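Local coordinates for acetoin utilization protein (Exiguobacterium sibiricum, PDB 2Q04) that probably works as a GNAT-family acetyltransferase connected with acetoin utilization, at residues A[19-33]-A[56-70]. Sequence-based numbering, arbitrary orientation.
Sequences VEIEGPVTSQILATY and AALEEGRIIIARQGN
Arg67 and Glu22 form a salt bridge across two antiparallel strands, 19-23 and 62-68, in the mixed sheet of what is probably a GNAT acetyltransferase fold. The arginine grips side-on, NH2 donating to Glu22 OE1 at 3.1 Å and NE to Glu22 OE2 at 3.2 Å; both acceptors are met from above the carboxylate plane. The extended start of the Arg67 chain carries CD over one face of the Tyr33 ring, a CH-pi contact 3.9 Å from the centroid, and the bend at chi3 (58°) turns the guanidinium to Glu22, with Glu20 CB over one guanidinium face. An alanine in place of Arg67 would probably leave the buried Glu22 carboxylate without its countercharge and Tyr33 without its CH-pi partner. Branched Ile65 suits the same side of the sheet because its arms reach three neighbours at once: CD1 Tyr33 CE2, CG1 Val25 CG2, and CG2 Leu30 CD2 of helix 27-30. Behind these side chains, paired backbone bonds join Glu20 to Arg67 and Glu22 to Ile65. Gly23 fits where a side chain would clash with Ile64 CA. Farther out, Thr11 and His9 hold Glu20 OE1, and Arg67 NH1 is steadied by Gly69 O at 3.0 Å. Beyond cis-Pro24, one water accepts from Ile63 N at 2.9 Å and donates to Val25 O.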
ATOM      1  N   VAL A  19     -15.326  12.892  -1.458  1.00 54.30           N
ATOM      2  CA  VAL A  19     -14.846  11.577  -1.884  1.00 54.53           C
ATOM      3  C   VAL A  19     -15.059  10.573  -0.763  1.00 53.98           C
ATOM      4  O   VAL A  19     -14.709  10.834   0.382  1.00 53.78           O
ATOM      5  CB  VAL A  19     -13.305  11.617  -2.251  1.00 54.40           C
ATOM      6  CG1 VAL A  19     -12.832  10.257  -2.722  1.00 54.19           C
ATOM      7  CG2 VAL A  19     -13.029  12.680  -3.314  1.00 52.73           C
ATOM      8  N   GLU A  20     -15.645   9.431  -1.094  1.00 53.86           N
ATOM      9  CA  GLU A  20     -15.900   8.404  -0.102  1.00 54.05           C
ATOM     10  C   GLU A  20     -14.700   7.492   0.019  1.00 54.84           C
ATOM     11  O   GLU A  20     -14.254   6.871  -0.971  1.00 54.46           O
ATOM     12  CB  GLU A  20     -17.151   7.600  -0.454  1.00 53.42           C
ATOM     13  CG  GLU A  20     -18.363   8.461  -0.799  1.00 52.93           C
ATOM     14  CD  GLU A  20     -18.590   9.597   0.196  1.00 51.71           C
ATOM     15  OE1 GLU A  20     -18.482   9.356   1.418  1.00 49.08           O
ATOM     16  OE2 GLU A  20     -18.877  10.729  -0.250  1.00 46.81           O
ATOM     17  N   ILE A  21     -14.144   7.444   1.220  1.00 55.53           N
ATOM     18  CA  ILE A  21     -12.981   6.632   1.500  1.00 55.80           C
ATOM     19  C   ILE A  21     -13.390   5.493   2.400  1.00 55.50           C
ATOM     20  O   ILE A  21     -13.743   5.702   3.555  1.00 55.05           O
ATOM     21  CB  ILE A  21     -11.887   7.466   2.146  1.00 55.87           C
ATOM     22  CG1 ILE A  21     -11.456   8.565   1.164  1.00 57.21           C
ATOM     23  CG2 ILE A  21     -10.687   6.582   2.526  1.00 57.11           C
ATOM     24  CD1 ILE A  21     -10.466   9.470   1.686  1.00 61.23           C
ATOM     25  N   GLU A  22     -13.356   4.277   1.860  1.00 55.81           N
ATOM     26  CA  GLU A  22     -13.951   3.156   2.530  1.00 55.74           C
ATOM     27  C   GLU A  22     -13.315   1.824   2.144  1.00 56.31           C
ATOM     28  O   GLU A  22     -12.801   1.659   1.036  1.00 55.73           O
ATOM     29  CB  GLU A  22     -15.438   3.113   2.201  1.00 55.73           C
ATOM     30  CG  GLU A  22     -15.723   2.898   0.700  1.00 55.37           C
ATOM     31  CD  GLU A  22     -17.168   3.081   0.341  1.00 56.26           C
ATOM     32  OE1 GLU A  22     -17.824   3.973   0.914  1.00 58.68           O
ATOM     33  OE2 GLU A  22     -17.644   2.362  -0.556  1.00 57.48           O
ATOM     34  N   GLY A  23     -13.432   0.856   3.051  1.00 57.18           N
ATOM     35  CA  GLY A  23     -12.981  -0.500   2.803  1.00 57.66           C
ATOM     36  C   GLY A  23     -12.685  -1.211   4.110  1.00 58.46           C
ATOM     37  O   GLY A  23     -12.793  -0.603   5.184  1.00 58.59           O
ATOM     38  N   PRO A  24     -12.263  -2.506   4.033  1.00 59.05           N
ATOM     39  CA  PRO A  24     -12.058  -3.246   2.774  1.00 58.22           C
ATOM     40  C   PRO A  24     -13.364  -3.522   2.002  1.00 57.92           C
ATOM     41  O   PRO A  24     -14.398  -3.864   2.604  1.00 57.60           O
ATOM     42  CB  PRO A  24     -11.405  -4.572   3.237  1.00 57.87           C
ATOM     43  CG  PRO A  24     -11.002  -4.345   4.663  1.00 59.17           C
ATOM     44  CD  PRO A  24     -11.922  -3.326   5.211  1.00 59.13           C
ATOM     45  N   VAL A  25     -13.300  -3.355   0.680  1.00 57.69           N
ATOM     46  CA  VAL A  25     -14.448  -3.566  -0.209  1.00 57.48           C
ATOM     47  C   VAL A  25     -14.399  -4.983  -0.775  1.00 57.13           C
ATOM     48  O   VAL A  25     -13.345  -5.453  -1.191  1.00 57.11           O
ATOM     49  CB  VAL A  25     -14.421  -2.550  -1.400  1.00 57.23           C
ATOM     50  CG1 VAL A  25     -15.643  -2.710  -2.270  1.00 58.57           C
ATOM     51  CG2 VAL A  25     -14.308  -1.106  -0.876  1.00 57.31           C
ATOM     52  N   THR A  26     -15.541  -5.653  -0.801  1.00 57.20           N
ATOM     53  CA  THR A  26     -15.600  -7.028  -1.299  1.00 56.99           C
ATOM     54  C   THR A  26     -15.390  -7.056  -2.797  1.00 57.00           C
ATOM     55  O   THR A  26     -15.603  -6.056  -3.481  1.00 56.70           O
ATOM     56  CB  THR A  26     -16.945  -7.686  -0.999  1.00 56.19           C
ATOM     57  OG1 THR A  26     -17.976  -6.992  -1.694  1.00 56.35           O
ATOM     58  CG2 THR A  26     -17.231  -7.676   0.493  1.00 56.10           C
ATOM     59  N   SER A  27     -14.977  -8.220  -3.302  1.00 57.47           N
ATOM     60  CA  SER A  27     -14.770  -8.420  -4.735  1.00 57.61           C
ATOM     61  C   SER A  27     -16.051  -8.145  -5.514  1.00 57.41           C
ATOM     62  O   SER A  27     -16.029  -7.449  -6.537  1.00 57.11           O
ATOM     63  CB  SER A  27     -14.314  -9.857  -5.003  1.00 57.50           C
ATOM     64  OG  SER A  27     -13.136 -10.151  -4.304  1.00 59.06           O
ATOM     65  N   GLN A  28     -17.164  -8.705  -5.029  1.00 57.09           N
ATOM     66  CA  GLN A  28     -18.456  -8.560  -5.692  1.00 56.72           C
ATOM     67  C   GLN A  28     -18.785  -7.097  -5.934  1.00 56.27           C
ATOM     68  O   GLN A  28     -19.189  -6.723  -7.033  1.00 55.79           O
ATOM     69  CB  GLN A  28     -19.565  -9.211  -4.855  1.00 56.89           C
ATOM     70  N   ILE A  29     -18.580  -6.263  -4.907  1.00 55.81           N
ATOM     71  CA  ILE A  29     -18.897  -4.838  -5.003  1.00 55.62           C
ATOM     72  C   ILE A  29     -17.863  -4.083  -5.865  1.00 55.25           C
ATOM     73  O   ILE A  29     -18.227  -3.215  -6.652  1.00 54.49           O
ATOM     74  CB  ILE A  29     -19.015  -4.164  -3.581  1.00 55.95           C
ATOM     75  CG1 ILE A  29     -20.413  -4.426  -2.961  1.00 57.20           C
ATOM     76  CG2 ILE A  29     -18.808  -2.664  -3.681  1.00 55.58           C
ATOM     77  CD1 ILE A  29     -20.571  -5.776  -2.295  1.00 58.84           C
ATOM     78  N   LEU A  30     -16.582  -4.425  -5.711  1.00 55.80           N
ATOM     79  CA  LEU A  30     -15.503  -3.786  -6.514  1.00 55.80           C
ATOM     80  C   LEU A  30     -15.722  -3.936  -8.009  1.00 56.25           C
ATOM     81  O   LEU A  30     -15.374  -3.046  -8.783  1.00 56.72           O
ATOM     82  CB  LEU A  30     -14.139  -4.372  -6.163  1.00 55.98           C
ATOM     83  CG  LEU A  30     -13.383  -3.723  -5.012  1.00 57.88           C
ATOM     84  CD1 LEU A  30     -12.017  -4.381  -4.861  1.00 56.98           C
ATOM     85  CD2 LEU A  30     -13.235  -2.208  -5.232  1.00 57.26           C
ATOM     86  N   ALA A  31     -16.256  -5.089  -8.416  1.00 56.07           N
ATOM     87  CA  ALA A  31     -16.468  -5.387  -9.834  1.00 56.03           C
ATOM     88  C   ALA A  31     -17.508  -4.469 -10.469  1.00 56.01           C
ATOM     89  O   ALA A  31     -17.512  -4.277 -11.684  1.00 55.64           O
ATOM     90  CB  ALA A  31     -16.879  -6.837 -10.006  1.00 56.03           C
ATOM     91  N   THR A  32     -18.397  -3.911  -9.644  1.00 56.61           N
ATOM     92  CA  THR A  32     -19.470  -3.030 -10.138  1.00 56.51           C
ATOM     93  C   THR A  32     -18.981  -1.579 -10.343  1.00 56.15           C
ATOM     94  O   THR A  32     -19.616  -0.800 -11.056  1.00 55.21           O
ATOM     95  CB  THR A  32     -20.672  -3.018  -9.178  1.00 56.33           C
ATOM     96  OG1 THR A  32     -20.276  -2.472  -7.916  1.00 57.96           O
ATOM     97  CG2 THR A  32     -21.217  -4.431  -8.978  1.00 55.45           C
ATOM     98  N   TYR A  33     -17.863  -1.226  -9.707  1.00 56.23           N
ATOM     99  CA  TYR A  33     -17.296   0.109  -9.860  1.00 56.66           C
ATOM    100  C   TYR A  33     -16.473   0.202 -11.146  1.00 57.09           C
ATOM    101  O   TYR A  33     -16.347  -0.772 -11.886  1.00 57.18           O
ATOM    102  CB  TYR A  33     -16.421   0.474  -8.650  1.00 56.94           C
ATOM    103  CG  TYR A  33     -17.152   0.479  -7.318  1.00 56.24           C
ATOM    104  CD1 TYR A  33     -18.403   1.069  -7.187  1.00 58.53           C
ATOM    105  CD2 TYR A  33     -16.554  -0.042  -6.181  1.00 56.55           C
ATOM    106  CE1 TYR A  33     -19.067   1.081  -5.964  1.00 58.49           C
ATOM    107  CE2 TYR A  33     -17.198  -0.016  -4.950  1.00 57.29           C
ATOM    108  CZ  TYR A  33     -18.453   0.545  -4.847  1.00 58.04           C
ATOM    109  OH  TYR A  33     -19.092   0.567  -3.629  1.00 57.61           O
ATOM    110  N   ALA A  56      -9.009  -8.446  -3.541  1.00 55.90           N
ATOM    111  CA  ALA A  56     -10.126  -8.409  -2.590  1.00 55.22           C
ATOM    112  C   ALA A  56     -10.654  -9.804  -2.293  1.00 54.72           C
ATOM    113  O   ALA A  56     -11.162 -10.060  -1.204  1.00 54.58           O
ATOM    114  CB  ALA A  56     -11.226  -7.549  -3.123  1.00 55.62           C
ATOM    115  N   ALA A  57     -10.534 -10.704  -3.271  1.00 54.80           N
ATOM    116  CA  ALA A  57     -11.022 -12.079  -3.133  1.00 55.20           C
ATOM    117  C   ALA A  57     -10.102 -12.963  -2.274  1.00 55.59           C
ATOM    118  O   ALA A  57     -10.475 -14.071  -1.906  1.00 56.21           O
ATOM    119  CB  ALA A  57     -11.206 -12.708  -4.510  1.00 55.15           C
ATOM    120  N   LEU A  58      -8.895 -12.488  -1.987  1.00 55.97           N
ATOM    121  CA  LEU A  58      -7.950 -13.263  -1.180  1.00 56.28           C
ATOM    122  C   LEU A  58      -8.359 -13.280   0.288  1.00 56.56           C
ATOM    123  O   LEU A  58      -8.942 -12.308   0.798  1.00 56.18           O
ATOM    124  CB  LEU A  58      -6.540 -12.694  -1.308  1.00 56.65           C
ATOM    125  CG  LEU A  58      -5.892 -12.793  -2.685  1.00 56.42           C
ATOM    126  CD1 LEU A  58      -4.607 -11.960  -2.719  1.00 55.48           C
ATOM    127  CD2 LEU A  58      -5.611 -14.259  -3.058  1.00 55.34           C
ATOM    128  N   GLU A  59      -7.993 -14.362   0.976  1.00 56.71           N
ATOM    129  CA  GLU A  59      -8.299 -14.527   2.389  1.00 56.79           C
ATOM    130  C   GLU A  59      -7.813 -13.322   3.201  1.00 56.36           C
ATOM    131  O   GLU A  59      -8.559 -12.764   3.998  1.00 56.36           O
ATOM    132  CB  GLU A  59      -7.648 -15.812   2.920  1.00 57.20           C
ATOM    133  CG  GLU A  59      -8.211 -16.290   4.258  1.00 59.45           C
ATOM    134  N   GLU A  60      -6.572 -12.907   2.960  1.00 56.01           N
ATOM    135  CA  GLU A  60      -5.979 -11.784   3.695  1.00 55.85           C
ATOM    136  C   GLU A  60      -6.139 -10.431   2.953  1.00 55.64           C
ATOM    137  O   GLU A  60      -5.889  -9.361   3.529  1.00 54.24           O
ATOM    138  CB  GLU A  60      -4.487 -12.057   3.972  1.00 55.88           C
ATOM    139  CG  GLU A  60      -3.518 -11.706   2.801  1.00 56.06           C
ATOM    140  CD  GLU A  60      -3.584 -12.697   1.623  1.00 57.04           C
ATOM    141  OE1 GLU A  60      -4.299 -13.731   1.723  1.00 55.76           O
ATOM    142  OE2 GLU A  60      -2.904 -12.442   0.606  1.00 56.40           O
ATOM    143  N   GLY A  61      -6.574 -10.491   1.691  1.00 55.95           N
ATOM    144  CA  GLY A  61      -6.623  -9.303   0.819  1.00 56.00           C
ATOM    145  C   GLY A  61      -7.561  -8.194   1.290  1.00 56.14           C
ATOM    146  O   GLY A  61      -8.664  -8.459   1.744  1.00 56.97           O
ATOM    147  N   ARG A  62      -7.105  -6.943   1.156  1.00 56.09           N
ATOM    148  CA  ARG A  62      -7.906  -5.770   1.506  1.00 55.57           C
ATOM    149  C   ARG A  62      -7.716  -4.672   0.477  1.00 56.20           C
ATOM    150  O   ARG A  62      -6.576  -4.247   0.191  1.00 55.84           O
ATOM    151  CB  ARG A  62      -7.506  -5.232   2.876  1.00 55.34           C
ATOM    152  CG  ARG A  62      -7.660  -6.207   3.968  1.00 56.00           C
ATOM    153  CD  ARG A  62      -7.453  -5.576   5.289  1.00 55.84           C
ATOM    154  NE  ARG A  62      -7.773  -6.505   6.366  1.00 60.55           N
ATOM    155  CZ  ARG A  62      -8.130  -6.144   7.601  1.00 60.34           C
ATOM    156  NH1 ARG A  62      -8.241  -4.858   7.921  1.00 60.93           N
ATOM    157  NH2 ARG A  62      -8.408  -7.074   8.509  1.00 59.17           N
ATOM    158  N   ILE A  63      -8.830  -4.184  -0.058  1.00 56.79           N
ATOM    159  CA  ILE A  63      -8.816  -3.063  -0.987  1.00 56.58           C
ATOM    160  C   ILE A  63      -9.648  -1.915  -0.401  1.00 56.05           C
ATOM    161  O   ILE A  63     -10.844  -2.037  -0.233  1.00 56.45           O
ATOM    162  CB  ILE A  63      -9.412  -3.462  -2.374  1.00 56.80           C
ATOM    163  CG1 ILE A  63      -8.600  -4.615  -3.017  1.00 57.35           C
ATOM    164  CG2 ILE A  63      -9.468  -2.241  -3.311  1.00 58.39           C
ATOM    165  CD1 ILE A  63      -7.181  -4.237  -3.431  1.00 56.77           C
ATOM    166  N   ILE A  64      -8.976  -0.845  -0.016  1.00 56.37           N
ATOM    167  CA  ILE A  64      -9.645   0.362   0.417  1.00 56.37           C
ATOM    168  C   ILE A  64      -9.615   1.340  -0.755  1.00 56.62           C
ATOM    169  O   ILE A  64      -8.582   1.483  -1.429  1.00 57.00           O
ATOM    170  CB  ILE A  64      -8.949   0.992   1.673  1.00 56.35           C
ATOM    171  CG1 ILE A  64      -9.248   0.153   2.933  1.00 55.88           C
ATOM    172  CG2 ILE A  64      -9.424   2.437   1.892  1.00 56.66           C
ATOM    173  CD1 ILE A  64      -8.671  -1.257   2.902  1.00 56.86           C
ATOM    174  N   ILE A  65     -10.752   1.989  -1.017  1.00 56.48           N
ATOM    175  CA  ILE A  65     -10.901   2.831  -2.214  1.00 56.05           C
ATOM    176  C   ILE A  65     -11.290   4.261  -1.887  1.00 55.24           C
ATOM    177  O   ILE A  65     -11.911   4.521  -0.869  1.00 55.73           O
ATOM    178  CB  ILE A  65     -11.967   2.259  -3.158  1.00 56.36           C
ATOM    179  CG1 ILE A  65     -13.353   2.237  -2.463  1.00 56.24           C
ATOM    180  CG2 ILE A  65     -11.568   0.862  -3.618  1.00 55.77           C
ATOM    181  CD1 ILE A  65     -14.476   1.838  -3.368  1.00 55.37           C
ATOM    182  N   ALA A  66     -10.848   5.188  -2.737  1.00 54.86           N
ATOM    183  CA  ALA A  66     -11.342   6.559  -2.731  1.00 54.61           C
ATOM    184  C   ALA A  66     -12.280   6.659  -3.911  1.00 54.67           C
ATOM    185  O   ALA A  66     -11.877   6.426  -5.051  1.00 52.77           O
ATOM    186  CB  ALA A  66     -10.215   7.535  -2.865  1.00 54.19           C
ATOM    187  N   ARG A  67     -13.536   7.010  -3.637  1.00 55.12           N
ATOM    188  CA  ARG A  67     -14.602   6.799  -4.588  1.00 55.27           C
ATOM    189  C   ARG A  67     -15.535   8.013  -4.728  1.00 55.88           C
ATOM    190  O   ARG A  67     -15.805   8.718  -3.760  1.00 55.71           O
ATOM    191  CB  ARG A  67     -15.412   5.567  -4.150  1.00 55.37           C
ATOM    192  CG  ARG A  67     -16.573   5.234  -5.022  1.00 56.03           C
ATOM    193  CD  ARG A  67     -17.347   4.020  -4.485  1.00 55.06           C
ATOM    194  NE  ARG A  67     -17.853   4.218  -3.113  1.00 55.36           N
ATOM    195  CZ  ARG A  67     -18.897   5.004  -2.791  1.00 53.79           C
ATOM    196  NH1 ARG A  67     -19.483   5.753  -3.706  1.00 53.01           N
ATOM    197  NH2 ARG A  67     -19.303   5.087  -1.534  1.00 49.02           N
ATOM    198  N   GLN A  68     -15.974   8.261  -5.963  1.00 56.37           N
ATOM    199  CA  GLN A  68     -17.031   9.219  -6.250  1.00 56.66           C
ATOM    200  C   GLN A  68     -18.048   8.521  -7.121  1.00 56.56           C
ATOM    201  O   GLN A  68     -17.768   8.211  -8.257  1.00 56.65           O
ATOM    202  CB  GLN A  68     -16.477  10.438  -6.985  1.00 56.54           C
ATOM    203  CG  GLN A  68     -15.942  11.536  -6.077  1.00 58.45           C
ATOM    204  CD  GLN A  68     -15.690  12.849  -6.828  1.00 58.24           C
ATOM    205  OE1 GLN A  68     -15.410  12.849  -8.035  1.00 60.46           O
ATOM    206  NE2 GLN A  68     -15.789  13.970  -6.114  1.00 58.20           N
ATOM    207  N   GLY A  69     -19.233   8.259  -6.573  1.00 57.05           N
ATOM    208  CA  GLY A  69     -20.245   7.483  -7.285  1.00 56.86           C
ATOM    209  C   GLY A  69     -19.731   6.076  -7.552  1.00 56.59           C
ATOM    210  O   GLY A  69     -19.213   5.433  -6.664  1.00 55.96           O
ATOM    211  N   ASN A  70     -19.838   5.626  -8.799  1.00 56.69           N
ATOM    212  CA  ASN A  70     -19.307   4.312  -9.197  1.00 56.74           C
ATOM    213  C   ASN A  70     -17.826   4.374  -9.605  1.00 56.94           C
ATOM    214  O   ASN A  70     -17.236   3.356  -9.957  1.00 57.35           O
ATOM    215  CB  ASN A  70     -20.122   3.741 -10.363  1.00 56.93           C
ATOM    216  CG  ASN A  70     -21.381   3.074  -9.914  1.00 56.37           C
ATOM    217  OD1 ASN A  70     -21.353   2.161  -9.088  1.00 56.36           O
ATOM    218  ND2 ASN A  70     -22.496   3.479 -10.491  1.00 58.28           N
TER
HETATM  219  O   HOH W   1     -11.167  -5.816  -0.095  1.00 36.54           O